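Local coordinates for protein nucleoside-diphosphate-sugar epimerase (Pseudomonas aeruginosa, PDB 2X4G) that probably acts as an NAD(P)-dependent epimerase or related oxidoreductase on nucleotide-linked sugars, although its actual substrate is not established, at residues E187-P192 with W333-Y339; A127-P131 with G142-D146; L24-A29 with A219-G223. One frame throughout, in Å; residues are numbered along the deposited sequence.

Contact 1: E187-P192 with W333-Y339; sequences ELDIGP and WFRDNGY
Trp333 and Leu188 carry the close part of this contact, where the loop after strand 176-185 runs across the last turn of helix 323-336. That helix ends in a Schellman motif: Gly338, at positive phi, is its C-prime residue, with Tyr339 N bonded to Phe334 O and Gly338 N to Arg335 O. The turn brings Tyr339 back to the loop, beside Phe334. Trp333 has CG anti to the backbone N (chi1 -165°), which lays the indole against the loop backbone. Leu188 N sits over the middle of one face, 3.4 Å from Trp333 CD2. Leu188 CA completes a CH-pi contact, 3.8 Å from the centroid of the Trp333 six-membered ring and 20° off its normal. The leucine's CD2 then reaches the pyrrole side, 3.3 Å from Trp333 NE1. Beside the indole, Asp189 O meets the edge of the Phe334 ring near its plane, 3.5 Å from Phe334 CE1; the carboxylate is held by Thr193 and Gly195. Toward solvent the fit slackens. The side chain of Ile190 sets out away from the helix, and its CG1 comes only to 4.5 Å from Trp333 CH2; exposed Gly191 offers little beyond its carbonyl. Pro192, after a cis peptide bond, turns back inward and meets both aromatic rings: its CD lies 3.7 Å from Tyr339 CE2 and its CB 3.6 Å from Phe334 CE1.

Contact 2: A127-P131 with G142-D146; sequences AYAMP and GLFYD
Where Pro131 meets Leu143 and Tyr145, the two pieces of loop come closest between Met130 CA and Phe144 CA, 5.5 Å apart, with no direct hydrogen bond between them. Pro131 is the wedge. Its CB sits over one face of the Tyr145 ring, displaced toward the rim, in a CH-pi contact 3.9 Å from the Tyr145 centroid and 17° off the normal. CG of the same proline rests 3.6 Å from Phe144 O, and its CD lies 4.0 Å from Leu143 CB. Tyr145 has CG anti to its carbonyl carbon (chi1 -77°), turning the ring back over the proline with its edge facing Ala129 O. That carbonyl, 3.6 Å from Tyr145 CD1, also takes a hydrogen bond from a water, which in turn accepts a weak one from Tyr145 N. Both segments belong to the long connection of the Rossmann-type fold between strand 121-124 and helix 154-171, whose start carries the Tyr-x-x-x-Lys sequence of this family. On the far side of Pro131, Leu143 brings CD1 to 3.3 Å from Pro131 O, an oxygen bonded to Gln304. Arg238 makes a cation-pi contact with Phe144, and Met130 packs against the same arginine and Leu240 on strand 238-247.

Contact 3: L24-A29 with A219-G223; sequences LLGHHA and AAEAG
His28 lies flat against the first turn of helix 219-232, and its side chain carries the largest share of this contact on the side of helix 24-35. His28 CB starts 3.5 Å from Ala219 O. CG, anti to the carbonyl carbon of His28 (chi1 -74°), remains beside that same oxygen as the ring turns along the alanines. On one flank of the imidazole, His28 ND1 comes within 3.4 Å of Ala220 CA, and CE1 passes under Ala220 N. On the other flank, CD2 runs onto the methyl of Ala219, and at the tip His28 NE2 stands 3.3 Å from Ala219 CB. The methyl thus lies over the ring face, a CH-pi contact 26° off the normal, while Leu24 CD1 touches the ring's edge. NE2 is also hydrogen-bonded to Glu187 O, which fixes the rotation of the imidazole and is consistent with a proton on that nitrogen.

Further along, the helices come nearest at a glycine: Ala29 CA and Gly223 CA are 4.0 Å apart, and with no side chain at Gly223 its CA can lie against His28 O. A water donates to both His28 O and Ala220 O, bridging the two backbones. Leu25 fills the adjoining side, with its CD1 3.6 Å from Ala222 CB.

The axes of the two short helical segments come within 7.8 Å and cross at -63°. Helix 24-35 starts within the Gly-x-x-Gly-x-x-Gly sequence that ends on Gly26, the dinucleotide-binding signature of Rossmann-fold relatives, and follows strand 15-19. Both helices rest on strand 176-185: Leu24 and Ala219 on Val184, and Leu25 on Pro181.

In the fold
Contact 3 is the buried one, made by alanines, a glycine, two leucines and one imidazole between two helices of the Rossmann-type domain, its centre about 9 Å from that of the chain. Contacts 1 and 2 are partly buried, some 32 Å apart between centres on opposite sides of the chain's centre; both rely on aromatic rings packed against loop backbone and proline. Contacts 1 and 3 share a seam: besides the histidine bond, Leu188 and Asp189 touch His27 and Leu24, so the carboxy-terminal helix, the loop after strand 176-185 and helix 24-35 form one continuous packing. Contact 2 stands apart, about 10 Å from contact 3 at nearest atoms, and joins two parts of one long connection.

Contact 1: E187-P192 with W333-Y339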
# COMPACT_ATOMS: atom_id res chain seq x y z
N GLU A 187 20.58 10.95 18.37
CA GLU A 187 19.59 11.52 19.29
C GLU A 187 18.81 12.69 18.66
O GLU A 187 19.20 13.26 17.64
CB GLU A 187 20.25 11.94 20.59
CG GLU A 187 21.36 12.95 20.44
CD GLU A 187 21.99 13.35 21.77
OE1 GLU A 187 21.60 12.80 22.82
OE2 GLU A 187 22.92 14.20 21.76
N LEU A 188 17.71 13.03 19.29
CA LEU A 188 16.81 14.09 18.83
C LEU A 188 16.00 13.70 17.59
O LEU A 188 15.73 14.54 16.78
CB LEU A 188 17.59 15.40 18.59
CG LEU A 188 18.60 15.82 19.68
CD1 LEU A 188 19.25 17.14 19.37
CD2 LEU A 188 17.98 15.83 21.07
N ASP A 189 15.57 12.45 17.47
CA ASP A 189 14.87 11.98 16.25
C ASP A 189 13.39 11.86 16.57
O ASP A 189 12.93 10.82 17.02
CB ASP A 189 15.46 10.62 15.81
CG ASP A 189 14.91 10.13 14.47
OD1 ASP A 189 14.33 10.94 13.73
OD2 ASP A 189 15.09 8.93 14.15
N ILE A 190 12.63 12.92 16.35
CA ILE A 190 11.32 13.00 17.00
C ILE A 190 10.31 11.99 16.52
O ILE A 190 9.68 11.31 17.33
CB ILE A 190 10.67 14.35 16.90
CG1 ILE A 190 11.56 15.42 17.46
CG2 ILE A 190 9.39 14.37 17.75
CD1 ILE A 190 10.72 16.46 18.20
N GLY A 191 10.10 11.87 15.23
CA GLY A 191 9.07 10.94 14.74
C GLY A 191 8.90 9.65 15.57
O GLY A 191 7.86 9.46 16.21
N PRO A 192 9.90 8.76 15.57
CA PRO A 192 11.17 8.93 14.90
C PRO A 192 11.00 8.79 13.41
O PRO A 192 9.91 8.55 12.94
CB PRO A 192 12.02 7.79 15.46
CG PRO A 192 11.09 6.84 16.07
CD PRO A 192 9.71 7.37 15.97
N TRP A 333 18.14 8.41 24.05
CA TRP A 333 17.19 9.46 23.75
C TRP A 333 15.78 8.86 23.64
O TRP A 333 14.83 9.37 24.24
CB TRP A 333 17.59 10.21 22.48
CG TRP A 333 16.85 11.47 22.37
CD1 TRP A 333 17.15 12.66 22.96
CD2 TRP A 333 15.64 11.66 21.67
NE1 TRP A 333 16.19 13.61 22.64
CE2 TRP A 333 15.25 13.02 21.85
CE3 TRP A 333 14.83 10.83 20.89
CZ2 TRP A 333 14.08 13.55 21.29
CZ3 TRP A 333 13.66 11.37 20.34
CH2 TRP A 333 13.30 12.71 20.54
N PHE A 334 15.64 7.76 22.90
CA PHE A 334 14.32 7.16 22.71
C PHE A 334 13.72 6.72 24.03
O PHE A 334 12.53 6.88 24.26
CB PHE A 334 14.37 5.98 21.74
CG PHE A 334 14.58 6.38 20.31
CD1 PHE A 334 13.90 7.46 19.76
CD2 PHE A 334 15.43 5.66 19.51
CE1 PHE A 334 14.08 7.83 18.46
CE2 PHE A 334 15.62 6.04 18.18
CZ PHE A 334 14.94 7.13 17.66
N ARG A 335 14.57 6.17 24.89
CA ARG A 335 14.14 5.67 26.17
C ARG A 335 13.69 6.80 27.11
O ARG A 335 12.63 6.69 27.72
CB ARG A 335 15.26 4.84 26.81
CG ARG A 335 14.77 3.93 27.94
CD ARG A 335 15.89 3.08 28.51
NE ARG A 335 16.11 1.83 27.77
CZ ARG A 335 17.27 1.42 27.26
NH1 ARG A 335 18.38 2.16 27.39
NH2 ARG A 335 17.33 0.26 26.62
N ASP A 336 14.46 7.88 27.22
CA ASP A 336 14.09 8.98 28.13
C ASP A 336 12.77 9.61 27.75
O ASP A 336 12.04 10.15 28.60
CB ASP A 336 15.17 10.06 28.15
CG ASP A 336 16.50 9.54 28.66
OD1 ASP A 336 17.56 9.95 28.12
OD2 ASP A 336 16.48 8.68 29.58
N ASN A 337 12.46 9.56 26.45
CA ASN A 337 11.22 10.13 25.94
C ASN A 337 10.14 9.09 25.72
O ASN A 337 9.10 9.39 25.18
CB ASN A 337 11.52 10.94 24.69
CG ASN A 337 12.49 12.07 24.97
OD1 ASN A 337 13.66 12.03 24.58
ND2 ASN A 337 12.02 13.08 25.70
N GLY A 338 10.36 7.87 26.19
CA GLY A 338 9.30 6.89 26.26
C GLY A 338 8.84 6.34 24.92
O GLY A 338 7.66 6.02 24.78
N TYR A 339 9.76 6.21 23.96
CA TYR A 339 9.45 5.53 22.69
C TYR A 339 9.51 4.02 22.84
O TYR A 339 9.01 3.31 21.97
CB TYR A 339 10.41 5.96 21.57
CG TYR A 339 10.22 7.36 21.05
CD1 TYR A 339 10.62 8.46 21.78
CD2 TYR A 339 9.63 7.58 19.82
CE1 TYR A 339 10.44 9.76 21.31
CE2 TYR A 339 9.45 8.87 19.33
CZ TYR A 339 9.86 9.95 20.08
OH TYR A 339 9.67 11.22 19.59

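Contact 2: A127-P131 with G142-D146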
# COMPACT_ATOMS: atom_id res chain seq x y z
N ALA A 127 21.10 9.65 -1.50
CA ALA A 127 21.98 8.77 -2.24
C ALA A 127 21.18 7.96 -3.24
O ALA A 127 21.76 7.27 -4.09
CB ALA A 127 22.73 7.85 -1.29
N TYR A 128 19.85 8.02 -3.11
CA TYR A 128 18.94 7.34 -4.04
C TYR A 128 18.78 8.11 -5.36
O TYR A 128 18.27 7.56 -6.35
CB TYR A 128 17.60 7.06 -3.38
CG TYR A 128 17.67 6.00 -2.30
CD1 TYR A 128 17.43 4.66 -2.60
CD2 TYR A 128 18.01 6.32 -0.99
CE1 TYR A 128 17.51 3.68 -1.60
CE2 TYR A 128 18.09 5.35 0.00
CZ TYR A 128 17.85 4.04 -0.31
OH TYR A 128 17.94 3.08 0.68
N ALA A 129 19.26 9.37 -5.38
CA ALA A 129 19.40 10.10 -6.64
C ALA A 129 20.51 9.51 -7.52
O ALA A 129 20.64 9.86 -8.68
CB ALA A 129 19.67 11.60 -6.38
N MET A 130 21.32 8.60 -6.98
CA MET A 130 22.41 8.01 -7.72
C MET A 130 22.04 6.59 -8.09
O MET A 130 21.31 5.93 -7.35
CB MET A 130 23.68 7.98 -6.87
CG MET A 130 24.01 9.27 -6.14
SD MET A 130 25.57 9.11 -5.23
CE MET A 130 25.21 7.79 -4.06
N PRO A 131 22.52 6.12 -9.26
CA PRO A 131 22.38 4.71 -9.60
C PRO A 131 23.40 3.88 -8.83
O PRO A 131 24.30 4.43 -8.19
CB PRO A 131 22.67 4.68 -11.10
CG PRO A 131 23.59 5.81 -11.32
CD PRO A 131 23.15 6.88 -10.35
N GLY A 142 30.26 10.71 -8.69
CA GLY A 142 30.27 10.66 -10.14
C GLY A 142 29.20 9.78 -10.74
O GLY A 142 29.05 9.75 -11.95
N LEU A 143 28.47 9.04 -9.92
CA LEU A 143 27.41 8.16 -10.40
C LEU A 143 26.18 8.98 -10.74
O LEU A 143 25.52 9.48 -9.86
CB LEU A 143 27.05 7.11 -9.35
CG LEU A 143 28.14 6.12 -8.96
CD1 LEU A 143 27.54 5.07 -8.07
CD2 LEU A 143 28.77 5.46 -10.20
N PHE A 144 25.86 9.11 -12.02
CA PHE A 144 24.68 9.83 -12.44
C PHE A 144 23.80 8.96 -13.33
O PHE A 144 24.29 8.10 -14.06
CB PHE A 144 25.06 11.06 -13.25
CG PHE A 144 25.68 12.16 -12.45
CD1 PHE A 144 27.04 12.29 -12.38
CD2 PHE A 144 24.89 13.08 -11.80
CE1 PHE A 144 27.61 13.32 -11.66
CE2 PHE A 144 25.45 14.12 -11.09
CZ PHE A 144 26.80 14.24 -11.01
N TYR A 145 22.50 9.19 -13.27
CA TYR A 145 21.59 8.70 -14.29
C TYR A 145 21.72 9.64 -15.51
O TYR A 145 21.54 10.84 -15.37
CB TYR A 145 20.16 8.74 -13.77
CG TYR A 145 19.76 7.64 -12.82
CD1 TYR A 145 19.59 7.90 -11.46
CD2 TYR A 145 19.50 6.35 -13.28
CE1 TYR A 145 19.20 6.90 -10.58
CE2 TYR A 145 19.12 5.33 -12.42
CZ TYR A 145 18.97 5.62 -11.06
OH TYR A 145 18.58 4.62 -10.19
N ASP A 146 22.02 9.11 -16.69
CA ASP A 146 22.14 9.98 -17.88
C ASP A 146 20.86 10.81 -18.19
O ASP A 146 20.93 11.87 -18.82
CB ASP A 146 22.52 9.17 -19.13
CG ASP A 146 24.00 8.74 -19.13
OD1 ASP A 146 24.82 9.43 -18.46
OD2 ASP A 146 24.34 7.72 -19.79
O HOH W 1 21.86 11.11 -10.60

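Contact 3: L24-A29 with A219-G223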
# COMPACT_ATOMS: atom_id res chain seq x y z
N LEU A 24 15.52 15.81 12.35
CA LEU A 24 16.73 15.24 12.94
C LEU A 24 17.98 15.87 12.37
O LEU A 24 18.85 16.32 13.11
CB LEU A 24 16.79 13.72 12.72
CG LEU A 24 18.04 12.97 13.21
CD1 LEU A 24 18.36 13.29 14.67
CD2 LEU A 24 17.89 11.47 12.97
N LEU A 25 18.08 15.89 11.06
CA LEU A 25 19.30 16.35 10.45
C LEU A 25 19.44 17.89 10.54
O LEU A 25 20.51 18.40 10.78
CB LEU A 25 19.40 15.83 9.01
CG LEU A 25 20.69 16.21 8.29
CD1 LEU A 25 21.94 15.67 9.04
CD2 LEU A 25 20.65 15.80 6.79
N GLY A 26 18.35 18.63 10.38
CA GLY A 26 18.40 20.09 10.56
C GLY A 26 18.79 20.53 11.98
O GLY A 26 19.48 21.53 12.15
N HIS A 27 18.33 19.81 13.00
CA HIS A 27 18.55 20.21 14.38
C HIS A 27 20.03 20.15 14.62
O HIS A 27 20.61 21.02 15.27
CB HIS A 27 17.78 19.27 15.29
CG HIS A 27 17.75 19.68 16.73
ND1 HIS A 27 16.87 19.11 17.63
CD2 HIS A 27 18.49 20.56 17.43
CE1 HIS A 27 17.07 19.64 18.82
NE2 HIS A 27 18.05 20.51 18.73
N HIS A 28 20.65 19.11 14.08
CA HIS A 28 22.10 18.89 14.22
C HIS A 28 22.91 19.85 13.31
O HIS A 28 24.02 20.23 13.66
CB HIS A 28 22.47 17.42 13.94
CG HIS A 28 22.09 16.47 15.04
ND1 HIS A 28 22.85 16.28 16.18
CD2 HIS A 28 21.04 15.61 15.15
CE1 HIS A 28 22.28 15.38 16.95
NE2 HIS A 28 21.18 14.95 16.35
N ALA A 29 22.38 20.27 12.17
CA ALA A 29 23.05 21.35 11.43
C ALA A 29 23.04 22.60 12.31
O ALA A 29 24.07 23.23 12.51
CB ALA A 29 22.39 21.63 10.12
N ALA A 219 24.25 11.32 13.69
CA ALA A 219 23.53 12.54 13.45
C ALA A 219 24.40 13.76 13.74
O ALA A 219 24.45 14.70 12.93
CB ALA A 219 22.26 12.58 14.27
N ALA A 220 25.06 13.75 14.89
CA ALA A 220 25.86 14.91 15.32
C ALA A 220 26.88 15.23 14.25
O ALA A 220 27.05 16.39 13.89
CB ALA A 220 26.55 14.66 16.68
N GLU A 221 27.53 14.21 13.71
CA GLU A 221 28.54 14.41 12.68
C GLU A 221 27.93 14.90 11.38
O GLU A 221 28.45 15.84 10.79
CB GLU A 221 29.36 13.13 12.40
CG GLU A 221 29.79 12.41 13.64
CD GLU A 221 31.23 11.98 13.64
OE1 GLU A 221 32.08 12.83 13.95
OE2 GLU A 221 31.50 10.78 13.39
N ALA A 222 26.84 14.26 10.94
CA ALA A 222 26.23 14.62 9.65
C ALA A 222 25.92 16.12 9.62
O ALA A 222 26.13 16.79 8.62
CB ALA A 222 25.00 13.78 9.37
N GLY A 223 25.46 16.65 10.74
CA GLY A 223 25.29 18.10 10.90
C GLY A 223 26.56 18.91 10.70
O GLY A 223 26.52 19.99 10.12
O HOH W 2 25.96 18.85 15.01